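Local coordinates for protein 5'-methylthioadenosine nucleosidase / s-adenosylhomocysteine nucleosidase (Brucella melitensis bv. 1, PDB 4PR3) that is a nucleosidase of the phosphorylase superfamily and binds adenine in a pocket of its mixed alpha/beta fold, at residues V103-Y108 with P129-L134; F136-I141 with P183-R188. All blocks are in the same frame, centred on the assembly; numbering follows the deposited sequence.

Interaction 1: residues V103-Y108 with P129-L134. With PO4 (phosphate ion), chain D.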
loop_
_atom_site.group_PDB
_atom_site.type_symbol
_atom_site.label_atom_id
_atom_site.label_comp_id
_atom_site.label_asym_id
_atom_site.label_seq_id
_atom_site.Cartn_x
_atom_site.Cartn_y
_atom_site.Cartn_z
ATOM N N VAL A 103 -19.521 1.135 -4.422
ATOM C CA VAL A 103 -18.654 0.002 -4.705
ATOM C C VAL A 103 -19.190 -1.267 -4.064
ATOM O O VAL A 103 -19.268 -1.375 -2.840
ATOM C CB VAL A 103 -17.230 0.251 -4.177
ATOM C CG1 VAL A 103 -16.299 -0.864 -4.619
ATOM C CG2 VAL A 103 -16.724 1.599 -4.654
ATOM N N SER A 104 -19.555 -2.228 -4.909
ATOM C CA SER A 104 -20.085 -3.506 -4.452
ATOM C C SER A 104 -18.961 -4.452 -4.045
ATOM O O SER A 104 -19.091 -5.220 -3.093
ATOM C CB SER A 104 -20.951 -4.142 -5.542
ATOM O OG SER A 104 -20.213 -4.359 -6.733
ATOM N N SER A 105 -17.860 -4.402 -4.788
ATOM C CA SER A 105 -16.697 -5.223 -4.491
ATOM C C SER A 105 -15.436 -4.573 -5.034
ATOM O O SER A 105 -15.495 -3.793 -5.983
ATOM C CB SER A 105 -16.862 -6.614 -5.085
ATOM O OG SER A 105 -16.965 -6.539 -6.491
ATOM N N VAL A 106 -14.296 -4.898 -4.430
ATOM C CA VAL A 106 -13.027 -4.321 -4.852
ATOM C C VAL A 106 -11.956 -5.398 -5.017
ATOM O O VAL A 106 -11.959 -6.412 -4.319
ATOM C CB VAL A 106 -12.548 -3.211 -3.875
ATOM C CG1 VAL A 106 -12.096 -3.807 -2.562
ATOM C CG2 VAL A 106 -11.434 -2.380 -4.498
ATOM N N SER A 107 -11.056 -5.183 -5.966
ATOM C CA SER A 107 -9.947 -6.094 -6.187
ATOM C C SER A 107 -8.654 -5.303 -6.383
ATOM O O SER A 107 -8.690 -4.092 -6.609
ATOM C CB SER A 107 -10.228 -7.002 -7.385
ATOM O OG SER A 107 -10.533 -6.239 -8.539
ATOM N N TYR A 108 -7.522 -5.992 -6.279
ATOM C CA TYR A 108 -6.205 -5.371 -6.364
ATOM C C TYR A 108 -5.505 -5.888 -7.615
ATOM O O TYR A 108 -5.045 -7.028 -7.645
ATOM C CB TYR A 108 -5.410 -5.769 -5.120
ATOM C CG TYR A 108 -4.068 -5.099 -4.926
ATOM C CD1 TYR A 108 -3.752 -3.902 -5.559
ATOM C CD2 TYR A 108 -3.114 -5.675 -4.099
ATOM C CE1 TYR A 108 -2.520 -3.300 -5.363
ATOM C CE2 TYR A 108 -1.886 -5.086 -3.902
ATOM C CZ TYR A 108 -1.592 -3.901 -4.533
ATOM O OH TYR A 108 -0.360 -3.328 -4.322
ATOM N N PRO A 129 -10.717 -13.531 -0.805
ATOM C CA PRO A 129 -10.840 -13.959 -2.203
ATOM C C PRO A 129 -10.246 -12.898 -3.120
ATOM O O PRO A 129 -9.826 -11.847 -2.637
ATOM C CB PRO A 129 -12.351 -14.060 -2.402
ATOM C CG PRO A 129 -12.917 -13.071 -1.429
ATOM C CD PRO A 129 -12.000 -13.082 -0.236
ATOM N N GLU A 130 -10.219 -13.156 -4.421
ATOM C CA GLU A 130 -9.647 -12.193 -5.351
ATOM C C GLU A 130 -10.542 -10.971 -5.457
ATOM O O GLU A 130 -10.072 -9.860 -5.676
ATOM C CB GLU A 130 -9.460 -12.813 -6.731
ATOM C CG GLU A 130 -8.813 -11.873 -7.718
ATOM C CD GLU A 130 -9.552 -11.815 -9.030
ATOM O OE1 GLU A 130 -9.376 -12.741 -9.850
ATOM O OE2 GLU A 130 -10.311 -10.844 -9.239
ATOM N N THR A 131 -11.840 -11.189 -5.303
ATOM C CA THR A 131 -12.809 -10.107 -5.334
ATOM C C THR A 131 -13.463 -9.995 -3.962
ATOM O O THR A 131 -14.098 -10.933 -3.488
ATOM C CB THR A 131 -13.866 -10.344 -6.426
ATOM O OG1 THR A 131 -13.267 -10.148 -7.714
ATOM C CG2 THR A 131 -15.026 -9.386 -6.271
ATOM N N VAL A 132 -13.287 -8.849 -3.315
ATOM C CA VAL A 132 -13.741 -8.688 -1.941
ATOM C C VAL A 132 -15.025 -7.882 -1.864
ATOM O O VAL A 132 -15.038 -6.689 -2.170
ATOM C CB VAL A 132 -12.674 -8.010 -1.071
ATOM C CG1 VAL A 132 -13.070 -8.091 0.394
ATOM C CG2 VAL A 132 -11.318 -8.658 -1.297
ATOM N N GLU A 133 -16.101 -8.547 -1.451
ATOM C CA GLU A 133 -17.400 -7.906 -1.291
ATOM C C GLU A 133 -17.352 -6.843 -0.205
ATOM O O GLU A 133 -16.853 -7.091 0.890
ATOM C CB GLU A 133 -18.461 -8.946 -0.928
ATOM C CG GLU A 133 -18.732 -9.965 -2.014
ATOM C CD GLU A 133 -19.362 -9.341 -3.240
ATOM O OE1 GLU A 133 -20.274 -8.503 -3.072
ATOM O OE2 GLU A 133 -18.942 -9.682 -4.368
ATOM N N LEU A 134 -17.866 -5.657 -0.510
ATOM C CA LEU A 134 -18.058 -4.638 0.514
ATOM C C LEU A 134 -19.382 -4.910 1.232
ATOM O O LEU A 134 -20.335 -5.403 0.621
ATOM C CB LEU A 134 -18.017 -3.230 -0.095
ATOM C CG LEU A 134 -16.660 -2.775 -0.657
ATOM C CD1 LEU A 134 -16.532 -1.255 -0.649
ATOM C CD2 LEU A 134 -15.496 -3.407 0.097
HETATM P P PO4 D . -9.344 -6.968 -12.128
HETATM O O1 PO4 D . -8.527 -7.311 -10.903
HETATM O O2 PO4 D . -8.835 -5.670 -12.702
HETATM O O3 PO4 D . -9.205 -8.063 -13.162
HETATM O O4 PO4 D . -10.798 -6.812 -11.737
HETATM O O HOH W 1 -12.805 -7.736 -9.927
#
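Val103 meets the end of Leu134: its CB lies 3.9 Å from Leu134 CD1, and the two side chains pass at a slant. The chain then turns a corner at Ser104. Ser104 O accepts a hydrogen bond from Leu134 N at 2.9 Å. At Ser105, opposite Glu133 in a non-hydrogen-bonded pair, CA makes a CH contact with Val132 O. Ser105 OG lies 3.5 Å from Thr131 CG2. On the face of Ser105, Glu133 bends back (chi2 -66°), bringing OE2 within 3.8 Å of Ser105 CB. Val106 and Val132 form the hydrogen-bonded pair, with Val106 N to Val132 O and Val132 N to Val106 O both at 3.0 Å. This is a short antiparallel ladder on strand 100-108 of the central mixed sheet in this phosphorylase-superfamily fold; strand 142-148 runs on the other edge. The valine face, with Leu134, packs on helix 170-180 through Leu174. Ser107 CB approaches Glu130 O at 3.3 Å. A water bonds Ser107 OG and, weakly, Thr131 OG1, and donates to O4 of a phosphate ion probably carried over from crystallisation. Ser147 OG also bonds this ion.

Interaction 2: residues F136-I141 with P183-R188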
loop_
_atom_site.group_PDB
_atom_site.type_symbol
_atom_site.label_atom_id
_atom_site.label_comp_id
_atom_site.label_asym_id
_atom_site.label_seq_id
_atom_site.Cartn_x
_atom_site.Cartn_y
_atom_site.Cartn_z
ATOM N N PHE A 136 -21.912 -3.140 2.456
ATOM C CA PHE A 136 -23.120 -2.313 2.429
ATOM C C PHE A 136 -23.739 -2.056 1.056
ATOM O O PHE A 136 -23.050 -2.023 0.038
ATOM C CB PHE A 136 -22.858 -0.979 3.126
ATOM C CG PHE A 136 -22.457 -1.122 4.563
ATOM C CD1 PHE A 136 -23.113 -2.018 5.390
ATOM C CD2 PHE A 136 -21.411 -0.376 5.083
ATOM C CE1 PHE A 136 -22.745 -2.157 6.715
ATOM C CE2 PHE A 136 -21.039 -0.514 6.406
ATOM C CZ PHE A 136 -21.708 -1.406 7.223
ATOM N N ARG A 137 -25.056 -1.878 1.057
ATOM C CA ARG A 137 -25.805 -1.485 -0.129
ATOM C C ARG A 137 -26.798 -0.397 0.247
ATOM O O ARG A 137 -27.677 -0.615 1.076
ATOM C CB ARG A 137 -26.557 -2.680 -0.720
ATOM C CG ARG A 137 -25.663 -3.823 -1.184
ATOM C CD ARG A 137 -24.731 -3.388 -2.302
ATOM N NE ARG A 137 -23.886 -4.490 -2.747
ATOM C CZ ARG A 137 -22.688 -4.771 -2.242
ATOM N NH1 ARG A 137 -22.176 -4.023 -1.272
ATOM N NH2 ARG A 137 -21.999 -5.799 -2.710
ATOM N N VAL A 138 -26.654 0.775 -0.360
ATOM C CA VAL A 138 -27.573 1.877 -0.115
ATOM C C VAL A 138 -28.516 2.029 -1.302
ATOM O O VAL A 138 -28.078 2.068 -2.452
ATOM C CB VAL A 138 -26.812 3.198 0.125
ATOM C CG1 VAL A 138 -27.781 4.362 0.275
ATOM C CG2 VAL A 138 -25.921 3.075 1.352
ATOM N N ALA A 139 -29.813 2.101 -1.021
ATOM C CA ALA A 139 -30.821 2.218 -2.070
ATOM C C ALA A 139 -30.711 3.549 -2.801
ATOM O O ALA A 139 -30.401 4.572 -2.196
ATOM C CB ALA A 139 -32.208 2.053 -1.487
ATOM N N GLY A 140 -30.959 3.526 -4.106
ATOM C CA GLY A 140 -30.978 4.743 -4.897
ATOM C C GLY A 140 -29.652 5.066 -5.556
ATOM O O GLY A 140 -29.515 6.084 -6.234
ATOM N N ILE A 141 -28.665 4.200 -5.353
ATOM C CA ILE A 141 -27.360 4.381 -5.977
ATOM C C ILE A 141 -26.961 3.125 -6.743
ATOM O O ILE A 141 -27.100 2.013 -6.240
ATOM C CB ILE A 141 -26.270 4.706 -4.931
ATOM C CG1 ILE A 141 -26.707 5.872 -4.044
ATOM C CG2 ILE A 141 -24.948 5.023 -5.612
ATOM C CD1 ILE A 141 -25.765 6.146 -2.899
ATOM N N PRO A 183 -15.746 -1.040 9.200
ATOM C CA PRO A 183 -16.302 -1.324 7.872
ATOM C C PRO A 183 -16.068 -0.174 6.889
ATOM O O PRO A 183 -15.897 0.973 7.306
ATOM C CB PRO A 183 -17.797 -1.499 8.149
ATOM C CG PRO A 183 -18.045 -0.699 9.378
ATOM C CD PRO A 183 -16.802 -0.844 10.210
ATOM N N LEU A 184 -16.064 -0.490 5.597
ATOM C CA LEU A 184 -15.768 0.490 4.555
ATOM C C LEU A 184 -16.905 0.600 3.536
ATOM O O LEU A 184 -17.530 -0.398 3.181
ATOM C CB LEU A 184 -14.467 0.116 3.838
ATOM C CG LEU A 184 -14.088 0.943 2.604
ATOM C CD1 LEU A 184 -13.594 2.325 2.998
ATOM C CD2 LEU A 184 -13.061 0.220 1.752
ATOM N N LEU A 185 -17.162 1.818 3.070
ATOM C CA LEU A 185 -18.139 2.058 2.010
ATOM C C LEU A 185 -17.519 2.941 0.926
ATOM O O LEU A 185 -17.019 4.024 1.218
ATOM C CB LEU A 185 -19.391 2.718 2.592
ATOM C CG LEU A 185 -20.605 2.989 1.699
ATOM C CD1 LEU A 185 -21.871 2.945 2.541
ATOM C CD2 LEU A 185 -20.498 4.330 0.978
ATOM N N GLY A 186 -17.512 2.462 -0.315
ATOM C CA GLY A 186 -17.013 3.261 -1.424
ATOM C C GLY A 186 -18.050 4.005 -2.250
ATOM O O GLY A 186 -19.185 3.553 -2.395
ATOM N N LEU A 187 -17.636 5.133 -2.824
ATOM C CA LEU A 187 -18.441 5.882 -3.787
ATOM C C LEU A 187 -17.532 6.430 -4.883
ATOM O O LEU A 187 -16.530 7.076 -4.588
ATOM C CB LEU A 187 -19.182 7.038 -3.109
ATOM C CG LEU A 187 -20.307 6.722 -2.121
ATOM C CD1 LEU A 187 -20.841 8.006 -1.497
ATOM C CD2 LEU A 187 -21.431 5.944 -2.794
ATOM N N ARG A 188 -17.881 6.184 -6.140
ATOM C CA ARG A 188 -17.040 6.609 -7.258
ATOM C C ARG A 188 -17.837 7.231 -8.400
ATOM O O ARG A 188 -18.764 6.613 -8.926
ATOM C CB ARG A 188 -16.243 5.420 -7.796
ATOM C CG ARG A 188 -15.188 4.901 -6.847
ATOM C CD ARG A 188 -14.050 5.889 -6.724
ATOM N NE ARG A 188 -13.321 5.721 -5.474
ATOM C CZ ARG A 188 -12.240 6.417 -5.148
ATOM N NH1 ARG A 188 -11.759 7.322 -5.989
ATOM N NH2 ARG A 188 -11.640 6.206 -3.985
HETATM O O HOH W 2 -19.892 -1.130 1.702
#
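Phe136 reaches across to Pro183 and Leu185. Its CG stands beside the backbone N and anti to the carbonyl carbon (chi1 -60°), which carries the ring toward the start of strand 184-192. There CE2 comes 3.8 Å from Pro183 CB, and CZ is close behind. The ring meets the proline obliquely. Further back along the same side chain, Phe136 CB touches the CD1 methyl of Leu185 at 4.1 Å. Leu185 holds its CG anti to the backbone N (chi1 -176°), and that one methyl also serves Val138, whose CG2 lies 4.2 Å from CD1. Leu229 touches Phe136, Val138 and Leu185, and Leu83 lies against Phe136 and Leu185.

The backbones here are bridged by water. One molecule accepts from Phe136 N at 2.9 Å and donates to Leu184 O at 2.9 Å. Arg137 turns its own side chain back, and NH1 is hydrogen-bonded to Leu134 O.

Val138 to Ile141 form a type II beta turn, with Gly140 at its third position. Its last residue, Ile141, places CD1 4.3 Å from Leu187 CD2. Helix 207-226 closes this apolar layer, with Ala217 and Arg220 against Ile141, Ala224 against Val138 and Val221 against Leu185. The contact is sheet-to-loop packing in an alpha/beta fold of the phosphorylase superfamily: a connection between strands 132-133 and 142-148 lies over strand 184-192 and shares its apolar core with the C-terminal helix.

Interactions 1 and 2 follow one another along the chain, with centres about 13 Å apart. They join through neighbouring antiparallel strands of one sheet, 100-108 and 184-192. Val103 N lies 3.2 Å from Gly186 O, a probable hydrogen bond. Leu134 CD1 packs 3.9 Å from Gly186 N, so the end of the first contact rests on the strand of the second. Arg137 spans both: its NH2 makes a weak hydrogen bond to Ser104 O. The bound adenine lies about 11 Å from the side chain of Val106 and about 13 Å from that of Leu187. Strand 184-192 continues from interaction 2 to Ser191 and Asp192, which line the adenine pocket.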